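PDB 3OG2: beta-galactosidase from Trichoderma reesei, which probably hydrolyses terminal non-reducing beta-D-galactose residues from beta-D-galactosides, as a glycoprotein of glycoside hydrolase family 35. Local coordinates for residues His63-Asn71 / Tyr359-Lys370; Tyr556-Pro564 / Pro579-Ile590. One frame throughout, in Å; residues are numbered along the deposited sequence. Where two conformers were deposited one is given.

Contact 1. Residues His63-Asn71 / Tyr359-Lys370; sequences HKIKALGFN and YSELKLQGQFLK
A chi1 of 178° swings the Tyr359 ring away from its own amide nitrogen, and a chi1 of -65° sets CG of Leu68 beside its N; together they bring CD2 of Leu68 over one face of the phenol ring, offset toward the rim and 3.5 Å from the ring centroid of Tyr359, a CH-pi contact. At the ring's edge the hydroxyl gives a hydrogen bond of 2.7 Å from Tyr359 OH to Lys64 O, in the carbonyl plane and on a lone pair. Leu362 crosses Phe70 at about a right angle, its CD2 3.7 Å from Phe70 CZ, while CD1 of Leu68 stands over the centre of the Phe70 ring. The end of the helix that begins at residue 58 is closed by a Schellman motif at Gly69, whose CA comes within 4.3 Å of Gly366 CA; this glycine pair lets the backbones meet directly, and Leu68 O takes CA-H...O contacts from Lys363 and Gly366. Gln367, bent at chi2, sends NE2 to Ala67 O (3.2 Å), arriving well above the carbonyl plane. Helix 357-370 thus packs against the turn leading into barrel strand 72-76, with helix 301-313 touching Glu361 and Gln365, and Leu589 of strand 589-596 touching Ala67 and Tyr359.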
# COMPACT_ATOMS: atom_id res chain seq x y z
N HIS A 63 4.56 -7.74 -11.12
CA HIS A 63 4.62 -7.43 -12.53
C HIS A 63 4.25 -5.97 -12.80
O HIS A 63 4.81 -5.29 -13.64
CB HIS A 63 3.57 -8.26 -13.29
CG HIS A 63 3.91 -9.65 -13.62
ND1 HIS A 63 2.98 -10.61 -13.92
CD2 HIS A 63 5.15 -10.18 -13.77
CE1 HIS A 63 3.62 -11.73 -14.22
NE2 HIS A 63 4.95 -11.50 -14.13
N LYS A 64 3.23 -5.49 -12.05
CA LYS A 64 2.74 -4.12 -12.24
C LYS A 64 3.79 -3.13 -11.72
O LYS A 64 3.94 -2.04 -12.31
CB LYS A 64 1.40 -3.99 -11.53
CG LYS A 64 0.30 -4.71 -12.30
CD LYS A 64 -0.98 -4.96 -11.52
CE LYS A 64 -1.98 -5.60 -12.51
NZ LYS A 64 -3.19 -6.06 -11.85
N ILE A 65 4.52 -3.46 -10.67
CA ILE A 65 5.57 -2.55 -10.18
C ILE A 65 6.80 -2.61 -11.07
O ILE A 65 7.38 -1.58 -11.42
CB ILE A 65 5.88 -2.92 -8.73
CG1 ILE A 65 4.64 -2.54 -7.89
CG2 ILE A 65 7.16 -2.23 -8.25
CD1 ILE A 65 4.75 -2.90 -6.43
N LYS A 66 7.20 -3.80 -11.50
CA LYS A 66 8.35 -3.92 -12.42
C LYS A 66 8.09 -3.12 -13.70
O LYS A 66 8.99 -2.50 -14.26
CB LYS A 66 8.58 -5.40 -12.73
CG LYS A 66 9.73 -5.68 -13.64
CD LYS A 66 11.08 -5.60 -12.94
CE LYS A 66 12.16 -6.10 -13.94
NZ LYS A 66 13.47 -6.02 -13.25
N ALA A 67 6.83 -3.14 -14.18
CA ALA A 67 6.56 -2.43 -15.42
C ALA A 67 6.68 -0.93 -15.26
O ALA A 67 6.81 -0.21 -16.28
CB ALA A 67 5.15 -2.83 -15.90
N LEU A 68 6.62 -0.36 -14.07
CA LEU A 68 6.87 1.06 -13.84
C LEU A 68 8.34 1.43 -14.10
O LEU A 68 8.70 2.60 -14.15
CB LEU A 68 6.60 1.44 -12.38
CG LEU A 68 5.16 1.33 -11.91
CD1 LEU A 68 5.08 1.49 -10.40
CD2 LEU A 68 4.33 2.44 -12.58
N GLY A 69 9.23 0.44 -14.20
CA GLY A 69 10.65 0.70 -14.25
C GLY A 69 11.27 0.59 -12.87
O GLY A 69 12.47 0.87 -12.72
N PHE A 70 10.47 0.19 -11.87
CA PHE A 70 11.05 0.01 -10.51
C PHE A 70 11.90 -1.26 -10.46
O PHE A 70 11.67 -2.18 -11.25
CB PHE A 70 9.92 -0.12 -9.51
CG PHE A 70 9.24 1.22 -9.16
CD1 PHE A 70 9.34 2.36 -9.96
CD2 PHE A 70 8.49 1.26 -7.99
CE1 PHE A 70 8.68 3.52 -9.56
CE2 PHE A 70 7.84 2.45 -7.56
CZ PHE A 70 7.94 3.58 -8.38
N ASN A 71 12.84 -1.28 -9.49
CA ASN A 71 13.67 -2.49 -9.34
C ASN A 71 13.50 -3.12 -7.98
O ASN A 71 14.05 -4.22 -7.76
CB ASN A 71 15.16 -2.20 -9.59
CG ASN A 71 15.60 -0.92 -8.91
OD1 ASN A 71 15.17 -0.58 -7.82
ND2 ASN A 71 16.45 -0.18 -9.63
N TYR A 359 -0.37 6.15 -12.21
CA TYR A 359 0.44 4.95 -12.54
C TYR A 359 1.28 5.24 -13.77
O TYR A 359 2.49 4.97 -13.82
CB TYR A 359 -0.50 3.72 -12.73
CG TYR A 359 0.31 2.50 -13.13
CD1 TYR A 359 0.59 2.21 -14.48
CD2 TYR A 359 0.79 1.62 -12.13
CE1 TYR A 359 1.33 1.11 -14.86
CE2 TYR A 359 1.54 0.52 -12.51
CZ TYR A 359 1.80 0.27 -13.87
OH TYR A 359 2.53 -0.81 -14.29
N SER A 360 0.60 5.71 -14.85
CA SER A 360 1.33 5.87 -16.12
C SER A 360 2.38 6.95 -16.00
O SER A 360 3.46 6.82 -16.59
CB SER A 360 0.33 6.19 -17.23
OG SER A 360 -0.65 5.14 -17.33
N GLU A 361 2.08 8.02 -15.23
CA GLU A 361 3.11 9.07 -15.03
C GLU A 361 4.30 8.51 -14.26
O GLU A 361 5.45 8.83 -14.57
CB GLU A 361 2.49 10.23 -14.29
CG GLU A 361 3.55 11.19 -13.75
CD GLU A 361 4.47 11.84 -14.76
OE1 GLU A 361 3.93 12.20 -15.86
OE2 GLU A 361 5.70 12.07 -14.51
N LEU A 362 4.04 7.65 -13.25
CA LEU A 362 5.15 7.08 -12.48
C LEU A 362 6.01 6.20 -13.36
O LEU A 362 7.25 6.20 -13.19
CB LEU A 362 4.57 6.34 -11.29
CG LEU A 362 5.54 5.79 -10.27
CD1 LEU A 362 6.52 6.85 -9.77
CD2 LEU A 362 4.72 5.24 -9.09
N LYS A 363 5.39 5.47 -14.30
CA LYS A 363 6.18 4.65 -15.23
C LYS A 363 7.10 5.52 -16.07
O LYS A 363 8.22 5.12 -16.37
CB LYS A 363 5.19 3.92 -16.16
CG LYS A 363 5.88 3.09 -17.23
CD LYS A 363 4.90 2.19 -18.04
CE LYS A 363 3.83 3.09 -18.71
NZ LYS A 363 2.96 2.26 -19.60
N LEU A 364 6.68 6.73 -16.49
CA LEU A 364 7.60 7.55 -17.29
C LEU A 364 8.86 7.85 -16.49
O LEU A 364 9.98 7.87 -17.03
CB LEU A 364 6.93 8.86 -17.67
CG LEU A 364 5.60 8.78 -18.39
CD1 LEU A 364 5.13 10.20 -18.77
CD2 LEU A 364 5.70 7.92 -19.63
N GLN A 365 8.66 8.08 -15.18
CA GLN A 365 9.82 8.42 -14.33
C GLN A 365 10.71 7.23 -14.05
O GLN A 365 11.94 7.35 -14.10
CB GLN A 365 9.29 9.00 -13.01
CG GLN A 365 8.49 10.31 -13.20
CD GLN A 365 7.99 10.83 -11.87
OE1 GLN A 365 8.50 10.50 -10.78
NE2 GLN A 365 6.97 11.64 -11.89
N GLY A 366 10.10 6.06 -13.78
CA GLY A 366 10.94 4.89 -13.54
C GLY A 366 11.73 4.47 -14.76
O GLY A 366 12.92 4.10 -14.68
N GLN A 367 11.08 4.53 -15.94
CA GLN A 367 11.78 4.13 -17.15
C GLN A 367 12.89 5.10 -17.50
O GLN A 367 13.94 4.67 -17.98
CB GLN A 367 10.77 4.00 -18.29
CG GLN A 367 9.78 2.84 -18.03
CD GLN A 367 10.46 1.51 -17.98
OE1 GLN A 367 11.54 1.18 -18.39
NE2 GLN A 367 9.71 0.59 -17.34
N PHE A 368 12.72 6.39 -17.23
CA PHE A 368 13.77 7.37 -17.45
C PHE A 368 14.99 7.08 -16.56
O PHE A 368 16.14 7.04 -17.05
CB PHE A 368 13.21 8.78 -17.15
CG PHE A 368 14.32 9.81 -17.02
CD1 PHE A 368 15.16 10.12 -18.08
CD2 PHE A 368 14.50 10.45 -15.81
CE1 PHE A 368 16.22 11.02 -17.96
CE2 PHE A 368 15.52 11.37 -15.70
CZ PHE A 368 16.35 11.68 -16.76
N LEU A 369 14.74 6.89 -15.25
CA LEU A 369 15.91 6.79 -14.36
C LEU A 369 16.73 5.54 -14.67
O LEU A 369 17.96 5.59 -14.59
CB LEU A 369 15.49 6.80 -12.89
CG LEU A 369 15.09 8.20 -12.36
CD1 LEU A 369 14.56 8.10 -10.96
CD2 LEU A 369 16.31 9.15 -12.39
N LYS A 370 16.08 4.43 -15.07
CA LYS A 370 16.86 3.21 -15.23
C LYS A 370 17.74 3.20 -16.47
O LYS A 370 18.58 2.31 -16.60
CB LYS A 370 15.95 2.00 -15.13
CG LYS A 370 15.01 1.84 -16.32
CD LYS A 370 14.08 0.62 -16.07
CE LYS A 370 14.87 -0.65 -16.00
NZ LYS A 370 14.02 -1.90 -16.01
O HOH W 1 11.88 -2.42 -14.13
O HOH W 2 10.37 -2.43 -17.08
O HOH W 3 13.99 3.19 -12.26

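Contact 2. Residues Tyr556-Pro564 / Pro579-Ile590; sequences YNYWVPTLP and PDSVIINGGYLI. With NAG (2-acetamido-2-deoxy-beta-D-glucopyranose), chain B.
Trp559 lays one face of its indole on the chain at Leu589 and Ile590. CG1 of Ile590 lies 3.7 Å from the centroid of the five-membered ring of Trp559, and Leu589 CA covers the six-membered ring from the same side, nearer its rim. Leu589 CD1 reaches CZ3 from across, the two side chains meeting at about a right angle. Gly587 O lies close to the indole plane and takes a bent hydrogen bond from Trp559 NE1 (3.0 Å), the donor standing 45° out of the carbonyl plane. Tyr558 turns to the other face of the sheet and stacks on Asn585: ring and amide planes are only 7° apart, and Asn585 CB is 3.8 Å from the centroid of the Tyr558 ring. Asn585 CG, anti to the backbone N (chi1 168°), is carried over the ring, while ND2 is held by Glu613 and the tyrosine hydroxyl by Arg537. Between these residues runs a short antiparallel pairing at the edge of a mixed sheet in the third domain of the family 35 enzyme, Trp559 and Ile584 forming a hydrogen-bonded pair and Tyr558 and Asn585 a non-hydrogen-bonded one. Tyr588 and Leu589 form a classic beta bulge opposite Asp605. Further along, Pro561 CG meets Ile590 CG2 at 3.9 Å, and Val582 N bonds Pro561 O. At the far end Thr562 CG2 touches Pro579 CG at 3.7 Å. The edge of the Tyr588 ring faces a glycan sugar, with CD1 3.3 Å from NAG O5.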
# COMPACT_ATOMS: atom_id res chain seq x y z
N TYR A 556 2.41 7.31 -22.17
CA TYR A 556 1.77 6.53 -21.10
C TYR A 556 1.51 5.09 -21.56
O TYR A 556 1.41 4.21 -20.71
CB TYR A 556 0.41 7.13 -20.82
CG TYR A 556 0.38 8.35 -19.92
CD1 TYR A 556 1.45 8.81 -19.17
CD2 TYR A 556 -0.86 9.04 -19.84
CE1 TYR A 556 1.31 9.95 -18.35
CE2 TYR A 556 -1.01 10.15 -19.00
CZ TYR A 556 0.08 10.60 -18.27
OH TYR A 556 -0.06 11.69 -17.44
N ASN A 557 1.37 4.86 -22.86
CA ASN A 557 1.07 3.51 -23.34
C ASN A 557 2.27 2.73 -23.81
O ASN A 557 2.11 1.65 -24.38
CB ASN A 557 0.05 3.61 -24.52
CG ASN A 557 -1.24 4.25 -24.02
OD1 ASN A 557 -1.93 3.86 -23.09
ND2 ASN A 557 -1.57 5.32 -24.75
N TYR A 558 3.48 3.22 -23.57
CA TYR A 558 4.69 2.47 -23.91
C TYR A 558 5.21 1.69 -22.69
O TYR A 558 4.96 2.08 -21.53
CB TYR A 558 5.83 3.45 -24.35
CG TYR A 558 5.71 3.96 -25.76
CD1 TYR A 558 4.62 4.78 -26.16
CD2 TYR A 558 6.67 3.70 -26.74
CE1 TYR A 558 4.54 5.25 -27.47
CE2 TYR A 558 6.59 4.17 -28.06
CZ TYR A 558 5.51 4.95 -28.39
OH TYR A 558 5.41 5.42 -29.71
N TRP A 559 5.95 0.62 -22.98
CA TRP A 559 6.39 -0.31 -21.97
C TRP A 559 7.78 -0.75 -22.32
O TRP A 559 8.14 -0.81 -23.51
CB TRP A 559 5.46 -1.56 -21.94
CG TRP A 559 4.03 -1.20 -21.70
CD1 TRP A 559 3.10 -0.96 -22.68
CD2 TRP A 559 3.35 -1.03 -20.46
NE1 TRP A 559 1.86 -0.66 -22.11
CE2 TRP A 559 2.01 -0.68 -20.74
CE3 TRP A 559 3.77 -1.12 -19.11
CZ2 TRP A 559 1.05 -0.44 -19.76
CZ3 TRP A 559 2.80 -0.87 -18.15
CH2 TRP A 559 1.48 -0.54 -18.44
N VAL A 560 8.57 -1.11 -21.30
CA VAL A 560 9.94 -1.55 -21.56
C VAL A 560 10.24 -2.80 -20.76
O VAL A 560 11.04 -2.81 -19.80
CB VAL A 560 10.96 -0.44 -21.23
CG1 VAL A 560 12.32 -0.80 -21.82
CG2 VAL A 560 10.52 0.93 -21.73
N PRO A 561 9.63 -3.93 -21.13
CA PRO A 561 9.96 -5.20 -20.45
C PRO A 561 11.40 -5.59 -20.76
O PRO A 561 11.92 -5.36 -21.84
CB PRO A 561 8.94 -6.19 -21.10
CG PRO A 561 8.79 -5.61 -22.49
CD PRO A 561 8.69 -4.11 -22.24
N THR A 562 12.03 -6.20 -19.74
CA THR A 562 13.44 -6.58 -19.87
C THR A 562 13.55 -8.00 -20.42
O THR A 562 12.70 -8.88 -20.14
CB THR A 562 14.14 -6.48 -18.51
OG1 THR A 562 13.47 -7.34 -17.56
CG2 THR A 562 14.09 -5.05 -17.98
N LEU A 563 14.57 -8.26 -21.19
CA LEU A 563 14.82 -9.62 -21.68
C LEU A 563 15.50 -10.47 -20.63
O LEU A 563 16.50 -10.08 -20.01
CB LEU A 563 15.77 -9.52 -22.90
CG LEU A 563 15.08 -9.05 -24.18
CD1 LEU A 563 16.09 -8.76 -25.27
CD2 LEU A 563 14.13 -10.14 -24.71
N PRO A 564 14.94 -11.64 -20.32
CA PRO A 564 15.52 -12.47 -19.25
C PRO A 564 16.96 -12.87 -19.54
O PRO A 564 17.36 -13.00 -20.72
CB PRO A 564 14.65 -13.75 -19.28
CG PRO A 564 13.38 -13.32 -19.96
CD PRO A 564 13.69 -12.21 -20.88
N PRO A 579 19.18 -2.18 -19.04
CA PRO A 579 19.10 -3.62 -19.33
C PRO A 579 18.71 -3.89 -20.77
O PRO A 579 18.06 -3.07 -21.47
CB PRO A 579 17.90 -4.07 -18.47
CG PRO A 579 17.02 -2.83 -18.43
CD PRO A 579 18.03 -1.73 -18.24
N ASP A 580 19.04 -5.07 -21.27
CA ASP A 580 18.50 -5.50 -22.56
C ASP A 580 16.98 -5.54 -22.44
O ASP A 580 16.43 -5.96 -21.41
CB ASP A 580 19.02 -6.91 -22.88
CG ASP A 580 20.50 -6.94 -23.18
OD1 ASP A 580 21.13 -5.88 -23.29
OD2 ASP A 580 21.01 -8.08 -23.30
N SER A 581 16.30 -5.08 -23.47
CA SER A 581 14.86 -4.90 -23.37
C SER A 581 14.18 -5.03 -24.76
O SER A 581 14.90 -5.16 -25.75
CB SER A 581 14.56 -3.51 -22.80
OG SER A 581 14.87 -2.51 -23.77
N VAL A 582 12.86 -4.98 -24.77
CA VAL A 582 12.13 -4.70 -26.01
C VAL A 582 11.17 -3.59 -25.64
O VAL A 582 10.70 -3.50 -24.49
CB VAL A 582 11.37 -5.91 -26.57
CG1 VAL A 582 12.30 -7.10 -26.81
CG2 VAL A 582 10.24 -6.30 -25.64
N ILE A 583 10.91 -2.70 -26.57
CA ILE A 583 10.04 -1.57 -26.33
C ILE A 583 8.69 -1.88 -26.97
O ILE A 583 8.67 -2.29 -28.13
CB ILE A 583 10.61 -0.26 -26.89
CG1 ILE A 583 11.96 0.09 -26.22
CG2 ILE A 583 9.62 0.88 -26.75
CD1 ILE A 583 12.75 1.17 -26.90
N ILE A 584 7.60 -1.74 -26.20
CA ILE A 584 6.29 -2.08 -26.76
C ILE A 584 5.37 -0.88 -26.60
O ILE A 584 5.23 -0.33 -25.49
CB ILE A 584 5.70 -3.34 -26.10
CG1 ILE A 584 6.61 -4.54 -26.36
CG2 ILE A 584 4.24 -3.58 -26.54
CD1 ILE A 584 6.20 -5.88 -25.80
N ASN A 585 4.74 -0.49 -27.71
CA ASN A 585 3.76 0.60 -27.69
C ASN A 585 2.36 -0.02 -27.74
O ASN A 585 2.02 -0.62 -28.81
CB ASN A 585 4.03 1.52 -28.87
CG ASN A 585 2.92 2.51 -29.14
OD1 ASN A 585 2.13 2.83 -28.24
ND2 ASN A 585 2.86 2.97 -30.40
N GLY A 586 1.60 0.11 -26.68
CA GLY A 586 0.24 -0.40 -26.63
C GLY A 586 0.08 -1.33 -25.45
O GLY A 586 1.03 -1.98 -24.96
N GLY A 587 -1.15 -1.42 -24.98
CA GLY A 587 -1.51 -2.39 -23.94
C GLY A 587 -1.77 -1.70 -22.62
O GLY A 587 -1.16 -0.69 -22.26
N TYR A 588 -2.68 -2.30 -21.83
CA TYR A 588 -2.95 -1.85 -20.47
C TYR A 588 -1.83 -2.23 -19.51
O TYR A 588 -1.57 -1.53 -18.53
CB TYR A 588 -4.25 -2.47 -20.05
CG TYR A 588 -4.66 -2.39 -18.60
CD1 TYR A 588 -5.25 -1.27 -18.01
CD2 TYR A 588 -4.48 -3.54 -17.82
CE1 TYR A 588 -5.64 -1.25 -16.69
CE2 TYR A 588 -4.88 -3.55 -16.49
CZ TYR A 588 -5.44 -2.39 -15.94
OH TYR A 588 -5.85 -2.41 -14.63
N LEU A 589 -1.16 -3.35 -19.81
CA LEU A 589 -0.02 -3.80 -19.04
C LEU A 589 0.82 -4.72 -19.93
O LEU A 589 0.25 -5.62 -20.56
CB LEU A 589 -0.45 -4.59 -17.80
CG LEU A 589 0.67 -5.18 -16.94
CD1 LEU A 589 1.60 -4.09 -16.37
CD2 LEU A 589 0.06 -5.96 -15.77
N ILE A 590 2.14 -4.53 -19.96
CA ILE A 590 3.03 -5.57 -20.46
C ILE A 590 3.76 -6.15 -19.28
O ILE A 590 4.44 -5.43 -18.56
CB ILE A 590 4.02 -5.02 -21.50
CG1 ILE A 590 3.27 -4.40 -22.67
CG2 ILE A 590 5.01 -6.10 -21.89
CD1 ILE A 590 2.46 -5.38 -23.52
C1 NAG B . -8.13 1.12 -19.47
C2 NAG B . -9.18 2.01 -18.75
C3 NAG B . -8.87 3.49 -18.99
C4 NAG B . -7.41 3.76 -18.48
C5 NAG B . -6.45 2.75 -19.16
C6 NAG B . -5.05 2.86 -18.54
C7 NAG B . -11.35 0.88 -18.83
C8 NAG B . -12.64 0.74 -19.57
N2 NAG B . -10.48 1.75 -19.34
O3 NAG B . -9.77 4.25 -18.16
O4 NAG B . -7.04 5.05 -18.95
O5 NAG B . -6.89 1.44 -18.83
O6 NAG B . -4.17 2.11 -19.37
O7 NAG B . -11.03 0.16 -17.87
O HOH W 4 -1.19 1.95 -21.17
O HOH W 5 17.69 -7.66 -19.57

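Contacts 1 and 2 have centres 10 Å apart and touch through helix 357-370, whose Lys363 and Gln367 side chains pack against residues 556-560. Lys363 ties the two together: its NZ probably bonds Tyr556 O at 2.7 Å and Tyr558 O at 2.8 Å, and it makes a cation-pi contact with the Trp559 indole, whose CE2 is 3.3 Å from Lys363 NZ. One turn on, Gln367 OE1 packs 3.3 Å from Val560 CB. Neither contact forms the galactose site; the side chain of Phe70 in contact 1 is about 12 Å from that of Glu278, a galactose-binding residue. A glycan neighbours both, touching Ser360 in one and Tyr556 and Asn557 in the other.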